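Local structure of putative alpha/beta hydrolase (Desulfitobacterium hafniense, 4RPC) at residues A[68-73]-A[190-195]; A[75-80]-A[103-108]. The protein is a putative hydrolase of the alpha/beta-hydrolase fold family whose substrate is not known, probably using a serine nucleophile. All blocks are in the same frame, centred on the assembly; numbering follows the deposited sequence.

Contact 1 of 2, residues A[68-73]-A[190-195]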
ATOM      1  N   VAL A  68      10.260  -9.897  -6.047  1.00 23.32           N
ATOM      2  CA  VAL A  68      10.948 -10.941  -5.292  1.00 24.00           C
ATOM      3  C   VAL A  68      10.586 -10.869  -3.805  1.00 22.26           C
ATOM      4  O   VAL A  68      10.249 -11.848  -3.217  1.00 22.97           O
ATOM      5  CB  VAL A  68      12.477 -10.849  -5.441  1.00 25.35           C
ATOM      6  CG1 VAL A  68      13.169 -11.994  -4.703  1.00 26.94           C
ATOM      7  CG2 VAL A  68      12.879 -10.943  -6.906  1.00 27.56           C
ATOM      8  N   SER A  69      10.666  -9.705  -3.201  1.00 20.86           N
ATOM      9  CA  SER A  69      10.304  -9.568  -1.824  1.00 20.11           C
ATOM     10  C   SER A  69      10.060  -8.099  -1.482  1.00 19.11           C
ATOM     11  O   SER A  69      10.491  -7.177  -2.158  1.00 18.72           O
ATOM     12  CB  SER A  69      11.458 -10.071  -0.941  1.00 20.66           C
ATOM     13  OG  SER A  69      12.583  -9.265  -1.204  1.00 20.81           O
ATOM     14  N   VAL A  70       9.389  -7.902  -0.372  1.00 18.66           N
ATOM     15  CA  VAL A  70       9.180  -6.590   0.123  1.00 17.56           C
ATOM     16  C   VAL A  70      10.518  -5.988   0.356  1.00 18.16           C
ATOM     17  O   VAL A  70      10.705  -4.833   0.009  1.00 18.32           O
ATOM     18  CB  VAL A  70       8.346  -6.588   1.432  1.00 17.40           C
ATOM     19  CG1 VAL A  70       8.331  -5.207   2.060  1.00 17.41           C
ATOM     20  CG2 VAL A  70       6.955  -7.111   1.205  1.00 16.77           C
ATOM     21  N   GLU A  71      11.459  -6.718   0.971  1.00 20.42           N
ATOM     22  CA  GLU A  71      12.823  -6.175   1.246  1.00 22.12           C
ATOM     23  C   GLU A  71      13.569  -5.693  -0.035  1.00 22.42           C
ATOM     24  O   GLU A  71      14.248  -4.641  -0.053  1.00 20.93           O
ATOM     25  CB  GLU A  71      13.724  -7.211   1.972  1.00 24.39           C
ATOM     26  CG  GLU A  71      13.288  -7.567   3.405  1.00 24.69           C
ATOM     27  CD  GLU A  71      12.157  -8.601   3.490  1.00 25.72           C
ATOM     28  OE1 GLU A  71      11.604  -9.051   2.454  1.00 25.33           O
ATOM     29  OE2 GLU A  71      11.791  -8.968   4.624  1.00 25.66           O
ATOM     30  N   GLU A  72      13.526  -6.505  -1.079  1.00 23.17           N
ATOM     31  CA  GLU A  72      14.241  -6.129  -2.286  1.00 24.82           C
ATOM     32  C   GLU A  72      13.543  -4.934  -2.999  1.00 22.34           C
ATOM     33  O   GLU A  72      14.193  -3.989  -3.435  1.00 22.33           O
ATOM     34  CB  GLU A  72      14.403  -7.329  -3.172  1.00 29.70           C
ATOM     35  CG  GLU A  72      15.472  -7.123  -4.231  1.00 35.26           C
ATOM     36  CD  GLU A  72      15.925  -8.449  -4.848  1.00 41.65           C
ATOM     37  OE1 GLU A  72      16.280  -9.377  -4.061  1.00 44.40           O
ATOM     38  OE2 GLU A  72      15.904  -8.542  -6.100  1.00 42.23           O
ATOM     39  N   THR A  73      12.232  -4.919  -3.006  1.00 20.74           N
ATOM     40  CA  THR A  73      11.483  -3.794  -3.569  1.00 20.38           C
ATOM     41  C   THR A  73      11.777  -2.492  -2.790  1.00 20.42           C
ATOM     42  O   THR A  73      12.136  -1.438  -3.376  1.00 20.47           O
ATOM     43  CB  THR A  73       9.991  -4.183  -3.614  1.00 19.76           C
ATOM     44  OG1 THR A  73       9.827  -5.164  -4.634  1.00 18.44           O
ATOM     45  CG2 THR A  73       9.086  -2.998  -3.883  1.00 17.88           C
ATOM     46  N   TYR A 190       2.388 -11.841   1.282  1.00 20.95           N
ATOM     47  CA  TYR A 190       2.091 -12.835   2.278  1.00 22.72           C
ATOM     48  C   TYR A 190       3.310 -13.407   2.999  1.00 22.82           C
ATOM     49  O   TYR A 190       3.173 -13.848   4.084  1.00 23.96           O
ATOM     50  CB  TYR A 190       1.266 -13.986   1.655  1.00 23.62           C
ATOM     51  CG  TYR A 190      -0.157 -13.589   1.441  1.00 25.28           C
ATOM     52  CD1 TYR A 190      -0.896 -13.015   2.468  1.00 26.88           C
ATOM     53  CD2 TYR A 190      -0.769 -13.787   0.237  1.00 26.14           C
ATOM     54  CE1 TYR A 190      -2.219 -12.634   2.279  1.00 30.50           C
ATOM     55  CE2 TYR A 190      -2.075 -13.396   0.017  1.00 28.78           C
ATOM     56  CZ  TYR A 190      -2.798 -12.824   1.032  1.00 31.45           C
ATOM     57  OH  TYR A 190      -4.099 -12.490   0.846  1.00 38.48           O
ATOM     58  N   ARG A 191       4.484 -13.400   2.389  1.00 23.25           N
ATOM     59  CA  ARG A 191       5.721 -13.849   3.016  1.00 24.75           C
ATOM     60  C   ARG A 191       6.269 -12.873   4.051  1.00 23.79           C
ATOM     61  O   ARG A 191       6.861 -13.297   5.028  1.00 22.48           O
ATOM     62  CB  ARG A 191       6.806 -14.040   1.951  1.00 27.52           C
ATOM     63  CG  ARG A 191       8.007 -14.816   2.406  1.00 31.41           C
ATOM     64  CD  ARG A 191       7.884 -16.296   2.161  1.00 36.42           C
ATOM     65  NE  ARG A 191       7.572 -16.592   0.761  1.00 38.77           N
ATOM     66  CZ  ARG A 191       7.166 -17.789   0.318  1.00 39.37           C
ATOM     67  NH1 ARG A 191       7.036 -18.814   1.175  1.00 36.69           N
ATOM     68  NH2 ARG A 191       6.866 -17.944  -1.005  1.00 40.50           N
ATOM     69  N   TYR A 192       6.099 -11.563   3.830  1.00 23.81           N
ATOM     70  CA  TYR A 192       6.724 -10.548   4.714  1.00 23.35           C
ATOM     71  C   TYR A 192       6.399 -10.806   6.176  1.00 24.19           C
ATOM     72  O   TYR A 192       5.249 -10.903   6.583  1.00 26.34           O
ATOM     73  CB  TYR A 192       6.279  -9.161   4.315  1.00 22.74           C
ATOM     74  CG  TYR A 192       7.063  -8.011   4.943  1.00 23.29           C
ATOM     75  CD1 TYR A 192       8.428  -7.894   4.759  1.00 23.61           C
ATOM     76  CD2 TYR A 192       6.438  -7.042   5.665  1.00 21.54           C
ATOM     77  CE1 TYR A 192       9.127  -6.831   5.315  1.00 24.72           C
ATOM     78  CE2 TYR A 192       7.127  -5.997   6.243  1.00 22.58           C
ATOM     79  CZ  TYR A 192       8.471  -5.862   6.055  1.00 23.80           C
ATOM     80  OH  TYR A 192       9.183  -4.787   6.636  1.00 24.26           O
ATOM     81  N   ASP A 193       7.413 -10.916   6.986  1.00 25.90           N
ATOM     82  CA  ASP A 193       7.197 -11.129   8.404  1.00 27.67           C
ATOM     83  C   ASP A 193       7.829  -9.997   9.220  1.00 28.48           C
ATOM     84  O   ASP A 193       9.035  -9.971   9.458  1.00 30.27           O
ATOM     85  CB  ASP A 193       7.754 -12.504   8.740  1.00 30.33           C
ATOM     86  CG  ASP A 193       7.527 -12.925  10.182  1.00 33.16           C
ATOM     87  OD1 ASP A 193       6.884 -12.222  10.969  1.00 35.56           O
ATOM     88  OD2 ASP A 193       8.077 -13.977  10.525  1.00 37.29           O
ATOM     89  N   LEU A 194       7.004  -9.044   9.624  1.00 28.70           N
ATOM     90  CA  LEU A 194       7.486  -7.836  10.306  1.00 29.90           C
ATOM     91  C   LEU A 194       7.901  -8.092  11.766  1.00 32.43           C
ATOM     92  O   LEU A 194       8.883  -7.567  12.212  1.00 31.24           O
ATOM     93  CB  LEU A 194       6.399  -6.771  10.286  1.00 29.26           C
ATOM     94  CG  LEU A 194       6.671  -5.466  11.011  1.00 29.38           C
ATOM     95  CD1 LEU A 194       7.944  -4.888  10.457  1.00 28.85           C
ATOM     96  CD2 LEU A 194       5.492  -4.531  10.850  1.00 29.30           C
ATOM     97  N   LYS A 195       7.158  -8.922  12.486  1.00 34.83           N
ATOM     98  CA  LYS A 195       7.479  -9.225  13.876  1.00 38.84           C
ATOM     99  C   LYS A 195       8.894  -9.746  14.009  1.00 37.78           C
ATOM    100  O   LYS A 195       9.600  -9.346  14.937  1.00 34.88           O
ATOM    101  CB  LYS A 195       6.492 -10.259  14.457  1.00 42.94           C
ATOM    102  CG  LYS A 195       6.768 -10.637  15.907  1.00 50.50           C
ATOM    103  CD  LYS A 195       5.491 -10.652  16.752  1.00 55.23           C
ATOM    104  CE  LYS A 195       5.713 -11.336  18.096  1.00 59.74           C
ATOM    105  NZ  LYS A 195       6.889 -10.762  18.831  1.00 61.59           N
TER
HETATM  106  O   HOH W   1      10.116 -10.754   5.851  1.00 26.38           O

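Contact 2 of 2, residues A[75-80]-A[103-108]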
ATOM      1  N   GLY A  75      14.482  -1.887  -0.942  1.00 24.76           N
ATOM      2  CA  GLY A  75      15.882  -1.555  -1.271  1.00 26.61           C
ATOM      3  C   GLY A  75      15.999  -0.859  -2.617  1.00 27.27           C
ATOM      4  O   GLY A  75      16.556   0.236  -2.743  1.00 29.59           O
ATOM      5  N   LYS A  76      15.428  -1.448  -3.647  1.00 28.38           N
ATOM      6  CA  LYS A  76      15.461  -0.773  -4.968  1.00 29.66           C
ATOM      7  C   LYS A  76      14.842   0.629  -4.996  1.00 28.40           C
ATOM      8  O   LYS A  76      15.332   1.536  -5.659  1.00 27.13           O
ATOM      9  CB  LYS A  76      14.865  -1.717  -6.000  1.00 31.60           C
ATOM     10  CG  LYS A  76      15.877  -2.854  -6.275  1.00 35.24           C
ATOM     11  CD  LYS A  76      15.223  -3.994  -6.975  1.00 38.59           C
ATOM     12  CE  LYS A  76      14.681  -3.556  -8.330  1.00 40.78           C
ATOM     13  NZ  LYS A  76      13.504  -4.410  -8.628  1.00 43.77           N
ATOM     14  N   LEU A  77      13.780   0.814  -4.227  1.00 27.57           N
ATOM     15  CA  LEU A  77      13.094   2.092  -4.160  1.00 28.01           C
ATOM     16  C   LEU A  77      13.957   3.135  -3.471  1.00 28.20           C
ATOM     17  O   LEU A  77      13.961   4.322  -3.842  1.00 25.23           O
ATOM     18  CB  LEU A  77      11.794   1.912  -3.354  1.00 29.69           C
ATOM     19  CG  LEU A  77      10.711   2.941  -3.375  1.00 32.02           C
ATOM     20  CD1 LEU A  77      10.550   3.505  -4.775  1.00 34.98           C
ATOM     21  CD2 LEU A  77       9.411   2.297  -2.885  1.00 33.81           C
ATOM     22  N   GLY A  78      14.654   2.691  -2.431  1.00 28.61           N
ATOM     23  CA  GLY A  78      15.600   3.558  -1.733  1.00 31.40           C
ATOM     24  C   GLY A  78      16.691   4.004  -2.711  1.00 31.43           C
ATOM     25  O   GLY A  78      17.169   5.145  -2.662  1.00 31.85           O
ATOM     26  N   GLU A  79      17.087   3.130  -3.603  1.00 31.03           N
ATOM     27  CA  GLU A  79      18.098   3.548  -4.598  1.00 35.51           C
ATOM     28  C   GLU A  79      17.524   4.538  -5.600  1.00 35.07           C
ATOM     29  O   GLU A  79      18.242   5.358  -6.110  1.00 36.24           O
ATOM     30  CB  GLU A  79      18.639   2.348  -5.348  1.00 38.29           C
ATOM     31  CG  GLU A  79      19.427   1.445  -4.420  1.00 41.83           C
ATOM     32  CD  GLU A  79      19.949   0.206  -5.115  1.00 47.65           C
ATOM     33  OE1 GLU A  79      19.161  -0.744  -5.404  1.00 50.54           O
ATOM     34  OE2 GLU A  79      21.162   0.188  -5.344  1.00 48.22           O
ATOM     35  N   ALA A  80      16.232   4.439  -5.899  1.00 33.35           N
ATOM     36  CA  ALA A  80      15.648   5.338  -6.887  1.00 33.90           C
ATOM     37  C   ALA A  80      15.518   6.675  -6.261  1.00 32.20           C
ATOM     38  O   ALA A  80      15.725   7.662  -6.924  1.00 32.99           O
ATOM     39  CB  ALA A  80      14.313   4.850  -7.426  1.00 32.49           C
ATOM     40  N   VAL A 103       6.695   0.398   5.417  1.00 19.82           N
ATOM     41  CA  VAL A 103       7.255   0.074   6.705  1.00 20.55           C
ATOM     42  C   VAL A 103       8.683  -0.351   6.534  1.00 20.17           C
ATOM     43  O   VAL A 103       9.575   0.092   7.235  1.00 19.50           O
ATOM     44  CB  VAL A 103       6.430  -1.013   7.417  1.00 22.49           C
ATOM     45  CG1 VAL A 103       7.106  -1.469   8.705  1.00 25.22           C
ATOM     46  CG2 VAL A 103       5.067  -0.474   7.751  1.00 22.10           C
ATOM     47  N   GLU A 104       8.910  -1.224   5.573  1.00 20.94           N
ATOM     48  CA  GLU A 104      10.276  -1.689   5.301  1.00 22.75           C
ATOM     49  C   GLU A 104      11.215  -0.545   4.967  1.00 24.40           C
ATOM     50  O   GLU A 104      12.421  -0.565   5.325  1.00 25.66           O
ATOM     51  CB  GLU A 104      10.271  -2.687   4.161  1.00 21.61           C
ATOM     52  CG  GLU A 104      11.604  -3.249   3.768  1.00 22.62           C
ATOM     53  CD  GLU A 104      12.189  -4.156   4.790  1.00 25.38           C
ATOM     54  OE1 GLU A 104      11.452  -4.668   5.668  1.00 28.23           O
ATOM     55  OE2 GLU A 104      13.413  -4.341   4.718  1.00 27.42           O
HETATM   56  N   MSE A 105      10.725   0.422   4.226  1.00 25.57           N
HETATM   57  CA  MSE A 105      11.556   1.616   3.988  1.00 28.43           C
HETATM   58  C   MSE A 105      11.878   2.372   5.262  1.00 26.73           C
HETATM   59  O   MSE A 105      12.970   2.863   5.409  1.00 26.10           O
HETATM   60  CB  MSE A 105      10.899   2.515   2.955  1.00 30.61           C
HETATM   61  CG  MSE A 105      11.245   1.852   1.609  1.00 39.53           C
HETATM   62 SE   MSE A 105      10.338   2.950   0.302  0.80 47.98          SE
HETATM   63  CE  MSE A 105      11.865   4.222   0.282  1.00 46.69           C
ATOM     64  N   ALA A 106      10.948   2.408   6.222  1.00 25.61           N
ATOM     65  CA  ALA A 106      11.189   3.108   7.493  1.00 26.35           C
ATOM     66  C   ALA A 106      12.205   2.407   8.359  1.00 28.54           C
ATOM     67  O   ALA A 106      12.858   3.037   9.160  1.00 31.50           O
ATOM     68  CB  ALA A 106       9.885   3.299   8.279  1.00 25.39           C
ATOM     69  N   ILE A 107      12.310   1.100   8.207  1.00 29.72           N
ATOM     70  CA  ILE A 107      13.211   0.276   8.991  1.00 33.70           C
ATOM     71  C   ILE A 107      14.635   0.251   8.434  1.00 37.77           C
ATOM     72  O   ILE A 107      15.585   0.238   9.196  1.00 38.50           O
ATOM     73  CB  ILE A 107      12.675  -1.162   9.009  1.00 34.81           C
ATOM     74  CG1 ILE A 107      11.387  -1.241   9.812  1.00 34.11           C
ATOM     75  CG2 ILE A 107      13.754  -2.145   9.459  1.00 39.77           C
ATOM     76  CD1 ILE A 107      10.762  -2.627   9.707  1.00 36.42           C
ATOM     77  N   ARG A 108      14.791   0.157   7.115  1.00 41.21           N
ATOM     78  CA  ARG A 108      16.115   0.096   6.513  1.00 48.14           C
ATOM     79  C   ARG A 108      16.969   1.307   6.881  1.00 51.88           C
ATOM     80  O   ARG A 108      18.162   1.176   7.184  1.00 55.05           O
ATOM     81  CB  ARG A 108      16.005   0.054   5.008  1.00 54.26           C
ATOM     82  CG  ARG A 108      15.587  -1.283   4.429  1.00 59.95           C
ATOM     83  CD  ARG A 108      15.387  -1.130   2.917  1.00 67.73           C
ATOM     84  NE  ARG A 108      16.244  -0.101   2.291  1.00 76.21           N
ATOM     85  CZ  ARG A 108      17.503  -0.283   1.870  1.00 77.59           C
ATOM     86  NH1 ARG A 108      18.102  -1.468   1.996  1.00 82.29           N
ATOM     87  NH2 ARG A 108      18.172   0.733   1.323  1.00 75.31           N
TER

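Contact 1 of 2, residues A[68-73]-A[190-195]
At the N-terminal end of helix 70-83, in the alpha/beta-hydrolase core, Val70 and Glu71 receive the ring of Tyr192, the first residue to leave helical geometry after helix 179-191. Val70 lies over one face of the ring: its CG1 sits 3.9 Å from the Tyr192 ring centroid and 18° off the normal, a CH-pi contact displaced toward the rim, while Val70 CB approaches Tyr192 CD1 at 3.6 Å. With its CG anti to the backbone N (chi1 -168°), Tyr192 extends the ring across the valine roughly at right angles. Glu71 comes instead to the ring edge, its OE2 3.5 Å from Tyr192 CE1 and its carboxylate turned 62° from the ring plane. That same OE2 accepts from a water at 2.7 Å, which in turn accepts from Asp193 N, and it also forms a salt bridge with Lys197, so two partners, the water and Lys197, hold this one oxygen. On the helix side, Ser69 is the N-cap residue, its OG accepting from Glu72 N at 2.9 Å. Replacing Tyr192 by an alanine would probably open a gap over Val70 and leave Glu104 without the phenol hydroxyl that hydrogen-bonds it. The contact sets the loop after helix 179-191 against the start of helix 70-83, with helix 97-108 beside both: Val70 also packs on Leu97 and Glu104, and Leu194 reaches Ile107 and helix 220-226.

Contact 2 of 2, residues A[75-80]-A[103-108]
Leu77 and Met105, the latter present as selenomethionine, form the tightly packed half of the meeting between helices 70-83 and 97-108. The selenium lies against the end of the leucine, with Met105 SE 3.4 Å from Leu77 CD2 and the two side chains crossing at about a right angle. Met105 runs extended as far as its selenium and then bends (chi3 84°), a turn that brings the terminal methyl beside the neighbouring helix; its CE is 4.0 Å from Leu77 CG and 4.2 Å from Gly78 N. The backbones come nearest at Gly78 and Met105, CA to CA 7.3 Å, where Gly78 has no side chain to stand between the helices. The side chains of this buried patch are apolar, and they continue onto strand 23-27, where Leu77 touches Ile27 and Met105 touches Leu25.

The outer half is looser and faces solvent. As modelled, Arg108 lays one face of its guanidinium over Gly75, whose CA stands 3.8 Å from Arg108 CZ and sits above the middle of the flat group. This is van der Waals cover, with no polar bond between the two segments; the arginine side chain is poorly ordered, and the cover is probably not rigid. Arg108 NH2 forms a salt bridge with Glu110, just beyond the helix, whereas Glu79 OE1 lies 7.0 Å from Arg108 NH2.

The axes of the two short segments cross at -70° and approach to 10.1 Å. Such steeply crossed packing joins the helix of the crossover between parallel strands 50-54 and 88-95 to helix 97-108, which follows the probable nucleophile elbow, on the central sheet of the alpha/beta-hydrolase fold.

Both contacts use helix 70-83: contact 1 takes its N-terminal turn and contact 2 the turns that follow. Their centres lie about 11 Å apart, and both segments of contact 2 fall, in sequence, between those of contact 1. Each has a buried part and a more open margin, but the chemistry differs. Contact 1 joins a helix start to a loop through an aromatic face, with a water bridge alongside and a carboxylate whose salt bridge goes to Lys197 outside the contact; contact 2 joins two helices through apolar packing and an arginine at the surface. Glu104 ties them together through the probable hydrogen bond of its OE1 with Tyr192 OH (2.5 Å), and it also packs on Glu71.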